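Local structure of IL-4-inducing protein (Schistosoma mansoni, 4EL6) at residues V24-P37 / G83-Q95. The protein binds IgE through a crystallin fold and thereby triggers antigen-independent basophil activation and interleukin-4 release. Sequence-based numbering, arbitrary orientation.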
loop_
_atom_site.group_PDB
_atom_site.type_symbol
_atom_site.label_atom_id
_atom_site.label_comp_id
_atom_site.label_asym_id
_atom_site.label_seq_id
_atom_site.Cartn_x
_atom_site.Cartn_y
_atom_site.Cartn_z
ATOM N N VAL A 24 5.091 7.092 0.789
ATOM C CA VAL A 24 5.862 6.310 -0.175
ATOM C C VAL A 24 5.433 6.787 -1.576
ATOM O O VAL A 24 4.221 6.877 -1.877
ATOM C CB VAL A 24 5.581 4.795 -0.006
ATOM C CG1 VAL A 24 6.201 3.979 -1.096
ATOM C CG2 VAL A 24 6.047 4.262 1.353
ATOM N N TYR A 25 6.415 7.072 -2.467
ATOM C CA TYR A 25 6.164 7.742 -3.743
ATOM C C TYR A 25 6.315 6.876 -4.966
ATOM O O TYR A 25 5.848 7.231 -6.069
ATOM C CB TYR A 25 7.114 8.946 -3.906
ATOM C CG TYR A 25 7.000 9.928 -2.735
ATOM C CD1 TYR A 25 5.956 10.829 -2.672
ATOM C CD2 TYR A 25 7.885 9.902 -1.713
ATOM C CE1 TYR A 25 5.836 11.714 -1.607
ATOM C CE2 TYR A 25 7.775 10.767 -0.635
ATOM C CZ TYR A 25 6.755 11.658 -0.592
ATOM O OH TYR A 25 6.683 12.536 0.481
ATOM N N LYS A 26 6.932 5.712 -4.797
ATOM C CA LYS A 26 7.152 4.815 -5.884
ATOM C C LYS A 26 7.383 3.416 -5.340
ATOM O O LYS A 26 7.472 3.185 -4.111
ATOM C CB LYS A 26 8.333 5.256 -6.705
ATOM C CG LYS A 26 9.656 5.298 -6.053
ATOM C CD LYS A 26 10.551 6.157 -6.976
ATOM C CE LYS A 26 11.824 6.636 -6.282
ATOM N NZ LYS A 26 12.782 7.285 -7.255
ATOM N N SER A 27 7.379 2.504 -6.273
ATOM C CA SER A 27 7.576 1.073 -5.976
ATOM C C SER A 27 8.899 0.889 -5.294
ATOM O O SER A 27 9.929 1.576 -5.588
ATOM C CB SER A 27 7.547 0.230 -7.219
ATOM O OG SER A 27 6.297 0.437 -7.905
ATOM N N VAL A 28 8.909 -0.054 -4.377
ATOM C CA VAL A 28 10.146 -0.413 -3.686
ATOM C C VAL A 28 10.149 -1.922 -3.508
ATOM O O VAL A 28 9.205 -2.484 -2.941
ATOM C CB VAL A 28 10.362 0.339 -2.352
ATOM C CG1 VAL A 28 9.115 0.326 -1.438
ATOM C CG2 VAL A 28 11.592 -0.123 -1.637
ATOM N N GLY A 29 11.240 -2.555 -3.925
ATOM C CA GLY A 29 11.299 -3.964 -3.923
ATOM C C GLY A 29 11.695 -4.759 -2.660
ATOM O O GLY A 29 11.481 -6.002 -2.578
ATOM N N SER A 30 12.218 -4.076 -1.656
ATOM C CA SER A 30 12.507 -4.700 -0.383
ATOM C C SER A 30 12.575 -3.671 0.736
ATOM O O SER A 30 13.216 -2.612 0.574
ATOM C CB SER A 30 13.759 -5.567 -0.403
ATOM O OG SER A 30 14.901 -4.819 -0.838
ATOM N N LEU A 31 11.915 -4.002 1.845
ATOM C CA LEU A 31 11.901 -3.222 3.056
ATOM C C LEU A 31 12.278 -4.200 4.143
ATOM O O LEU A 31 11.586 -5.209 4.375
ATOM C CB LEU A 31 10.521 -2.617 3.311
ATOM C CG LEU A 31 9.892 -1.781 2.194
ATOM C CD1 LEU A 31 8.401 -1.512 2.486
ATOM C CD2 LEU A 31 10.615 -0.457 2.100
ATOM N N SER A 32 13.372 -3.918 4.806
ATOM C CA SER A 32 13.891 -4.783 5.816
ATOM C C SER A 32 14.377 -3.931 7.017
ATOM O O SER A 32 15.142 -2.973 6.841
ATOM C CB SER A 32 15.051 -5.596 5.256
ATOM O OG SER A 32 15.603 -6.369 6.318
ATOM N N PRO A 33 13.955 -4.281 8.217
ATOM C CA PRO A 33 12.936 -5.300 8.451
ATOM C C PRO A 33 11.580 -4.858 7.867
ATOM O O PRO A 33 11.345 -3.707 7.523
ATOM C CB PRO A 33 12.810 -5.316 9.980
ATOM C CG PRO A 33 13.108 -3.920 10.342
ATOM C CD PRO A 33 14.179 -3.450 9.407
ATOM N N PRO A 34 10.635 -5.805 7.844
ATOM C CA PRO A 34 9.337 -5.389 7.242
ATOM C C PRO A 34 8.648 -4.213 7.992
ATOM O O PRO A 34 8.770 -4.131 9.204
ATOM C CB PRO A 34 8.481 -6.670 7.292
ATOM C CG PRO A 34 9.543 -7.791 7.366
ATOM C CD PRO A 34 10.697 -7.234 8.168
ATOM N N TRP A 35 7.958 -3.344 7.267
ATOM C CA TRP A 35 7.195 -2.227 7.865
ATOM C C TRP A 35 5.926 -2.686 8.453
ATOM O O TRP A 35 5.215 -3.429 7.801
ATOM C CB TRP A 35 6.960 -1.197 6.808
ATOM C CG TRP A 35 8.233 -0.481 6.452
ATOM C CD1 TRP A 35 9.552 -0.846 6.774
ATOM C CD2 TRP A 35 8.347 0.723 5.663
ATOM N NE1 TRP A 35 10.429 0.072 6.231
ATOM C CE2 TRP A 35 9.761 1.028 5.574
ATOM C CE3 TRP A 35 7.432 1.563 5.039
ATOM C CZ2 TRP A 35 10.223 2.174 4.925
ATOM C CZ3 TRP A 35 7.919 2.663 4.373
ATOM C CH2 TRP A 35 9.280 2.956 4.322
ATOM N N THR A 36 5.632 -2.291 9.696
ATOM C CA THR A 36 4.420 -2.747 10.402
ATOM C C THR A 36 3.550 -1.580 10.807
ATOM O O THR A 36 3.443 -1.236 12.003
ATOM C CB THR A 36 4.825 -3.567 11.625
ATOM O OG1 THR A 36 5.727 -2.765 12.430
ATOM C CG2 THR A 36 5.473 -4.874 11.183
ATOM N N PRO A 37 2.910 -0.905 9.849
ATOM C CA PRO A 37 2.058 0.229 10.175
ATOM C C PRO A 37 0.745 -0.229 10.856
ATOM O O PRO A 37 0.261 -1.386 10.710
ATOM C CB PRO A 37 1.751 0.808 8.831
ATOM C CG PRO A 37 1.692 -0.410 7.904
ATOM C CD PRO A 37 2.852 -1.219 8.407
ATOM N N GLY A 83 -4.503 -9.092 6.222
ATOM C CA GLY A 83 -3.958 -10.395 5.840
ATOM C C GLY A 83 -2.606 -10.700 6.406
ATOM O O GLY A 83 -2.291 -11.877 6.644
ATOM N N PHE A 84 -1.789 -9.641 6.557
ATOM C CA PHE A 84 -0.447 -9.722 7.181
ATOM C C PHE A 84 -0.073 -8.372 7.769
ATOM O O PHE A 84 -0.574 -7.300 7.376
ATOM C CB PHE A 84 0.594 -10.152 6.167
ATOM C CG PHE A 84 0.642 -9.274 4.975
ATOM C CD1 PHE A 84 -0.189 -9.491 3.865
ATOM C CD2 PHE A 84 1.524 -8.196 4.923
ATOM C CE1 PHE A 84 -0.088 -8.688 2.754
ATOM C CE2 PHE A 84 1.600 -7.392 3.818
ATOM C CZ PHE A 84 0.799 -7.603 2.753
ATOM N N LYS A 85 0.799 -8.432 8.763
ATOM C CA LYS A 85 1.237 -7.259 9.522
ATOM C C LYS A 85 2.431 -6.526 8.948
ATOM O O LYS A 85 2.557 -5.288 9.128
ATOM C CB LYS A 85 1.530 -7.640 10.940
ATOM C CG LYS A 85 0.339 -8.169 11.695
ATOM C CD LYS A 85 0.669 -8.592 13.080
ATOM C CE LYS A 85 -0.651 -8.800 13.888
ATOM N NZ LYS A 85 -0.186 -9.252 15.232
ATOM N N GLY A 86 3.315 -7.264 8.280
ATOM C CA GLY A 86 4.592 -6.706 7.900
ATOM C C GLY A 86 4.760 -6.655 6.424
ATOM O O GLY A 86 4.594 -7.667 5.681
ATOM N N ILE A 87 5.037 -5.443 5.924
ATOM C CA ILE A 87 5.144 -5.188 4.470
ATOM C C ILE A 87 6.621 -5.279 4.075
ATOM O O ILE A 87 7.488 -4.561 4.661
ATOM C CB ILE A 87 4.650 -3.806 4.136
ATOM C CG1 ILE A 87 3.200 -3.611 4.630
ATOM C CG2 ILE A 87 4.715 -3.574 2.600
ATOM C CD1 ILE A 87 2.817 -2.154 4.752
ATOM N N SER A 88 6.906 -6.156 3.119
ATOM C CA SER A 88 8.263 -6.383 2.605
ATOM C C SER A 88 8.523 -5.755 1.255
ATOM O O SER A 88 9.685 -5.598 0.909
ATOM C CB SER A 88 8.661 -7.862 2.589
ATOM O OG SER A 88 8.865 -8.306 3.901
ATOM N N SER A 89 7.486 -5.473 0.472
ATOM C CA SER A 89 7.659 -4.714 -0.801
ATOM C C SER A 89 6.354 -4.041 -1.133
ATOM O O SER A 89 5.241 -4.445 -0.700
ATOM C CB SER A 89 8.202 -5.562 -1.937
ATOM O OG SER A 89 7.375 -6.688 -2.308
ATOM N N ILE A 90 6.427 -3.044 -1.975
ATOM C CA ILE A 90 5.281 -2.245 -2.275
ATOM C C ILE A 90 5.359 -1.914 -3.754
ATOM O O ILE A 90 6.421 -1.409 -4.205
ATOM C CB ILE A 90 5.291 -0.893 -1.480
ATOM C CG1 ILE A 90 5.213 -1.126 0.074
ATOM C CG2 ILE A 90 4.178 0.005 -2.014
ATOM C CD1 ILE A 90 5.483 0.113 0.886
ATOM N N LYS A 91 4.263 -2.087 -4.485
ATOM C CA LYS A 91 4.223 -1.731 -5.924
ATOM C C LYS A 91 3.187 -0.648 -6.187
ATOM O O LYS A 91 2.092 -0.736 -5.708
ATOM C CB LYS A 91 3.979 -2.893 -6.825
ATOM C CG LYS A 91 4.214 -2.556 -8.286
ATOM C CD LYS A 91 4.128 -3.777 -9.183
ATOM C CE LYS A 91 5.496 -4.436 -9.257
ATOM N NZ LYS A 91 5.644 -5.307 -10.452
ATOM N N ARG A 92 3.621 0.403 -6.848
ATOM C CA ARG A 92 2.743 1.480 -7.299
ATOM C C ARG A 92 2.258 1.219 -8.716
ATOM O O ARG A 92 3.052 0.928 -9.630
ATOM C CB ARG A 92 3.463 2.827 -7.250
ATOM C CG ARG A 92 2.609 4.029 -7.711
ATOM C CD ARG A 92 3.382 5.354 -7.687
ATOM N NE ARG A 92 2.602 6.384 -8.334
ATOM C CZ ARG A 92 3.049 7.613 -8.601
ATOM N NH1 ARG A 92 4.270 8.008 -8.231
ATOM N NH2 ARG A 92 2.264 8.462 -9.267
ATOM N N CYS A 93 0.932 1.214 -8.847
ATOM C CA CYS A 93 0.294 0.946 -10.090
ATOM C C CYS A 93 -0.753 1.983 -10.459
ATOM O O CYS A 93 -0.942 3.009 -9.785
ATOM C CB CYS A 93 -0.359 -0.417 -9.981
ATOM S SG CYS A 93 0.808 -1.718 -9.430
ATOM N N ILE A 94 -1.455 1.674 -11.557
ATOM C CA ILE A 94 -2.479 2.569 -12.087
ATOM C C ILE A 94 -3.738 1.788 -12.225
ATOM O O ILE A 94 -3.707 0.612 -12.651
ATOM C CB ILE A 94 -2.076 3.143 -13.451
ATOM C CG1 ILE A 94 -0.947 4.130 -13.256
ATOM C CG2 ILE A 94 -3.264 3.856 -14.128
ATOM C CD1 ILE A 94 -0.242 4.472 -14.556
ATOM N N GLN A 95 -4.862 2.379 -11.833
ATOM C CA GLN A 95 -6.157 1.757 -12.082
ATOM C C GLN A 95 -6.802 2.550 -13.225
ATOM O O GLN A 95 -6.946 3.760 -13.084
ATOM C CB GLN A 95 -7.042 1.859 -10.853
ATOM C CG GLN A 95 -8.320 1.081 -10.977
ATOM C CD GLN A 95 -9.093 1.091 -9.691
ATOM O OE1 GLN A 95 -9.217 2.132 -9.041
ATOM N NE2 GLN A 95 -9.626 -0.080 -9.311
HETATM O O HOH W 1 1.109 -4.003 11.146
#
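In this beta/gamma-crystallin fold, the long loop between strands 21-24 and 39-41 runs antiparallel along strand 89-95 and the residues just before it, bonding through two separate bridges. At the first, V28 and I90 form a hydrogen-bonded pair: V28 N donates to I90 O at 2.8 Å, and I90 N returns a bond to V28 O. The second pairs W35 with I87, where I87 N reaches W35 O at 2.8 Å with a nearly straight N-H...O angle of 171° and W35 N bonds back to I87 O. Between them, L31 N bonds S88 O from above the carbonyl plane, 40° out of it. There S88 and S89 both face F58 of strand 52-58, a classic beta bulge; S89 OG is hydrogen-bonded outside the contact, to N60 O and Y63 N. On the apolar side, L31 CD1 meets I90 CD1 at 3.7 Å and lies 3.9 Å above the W35 indole plane, offset toward its rim. I87 CD1 packs at 3.8 Å from P37 CD. Beyond the V28-I90 bridge, S27 OG accepts a hydrogen bond from R92 N at 2.9 Å. With CG anti to the backbone N (chi1 180°) and the chain extended to NE, R92 NH1 makes a bent hydrogen bond to Y25 O, 2.8 Å. The loop thus edges the three-stranded sheet, while P37, I87 and I90 reach strand 9-12 of the four-stranded one, consistent with the two-sheet packing of a crystallin domain.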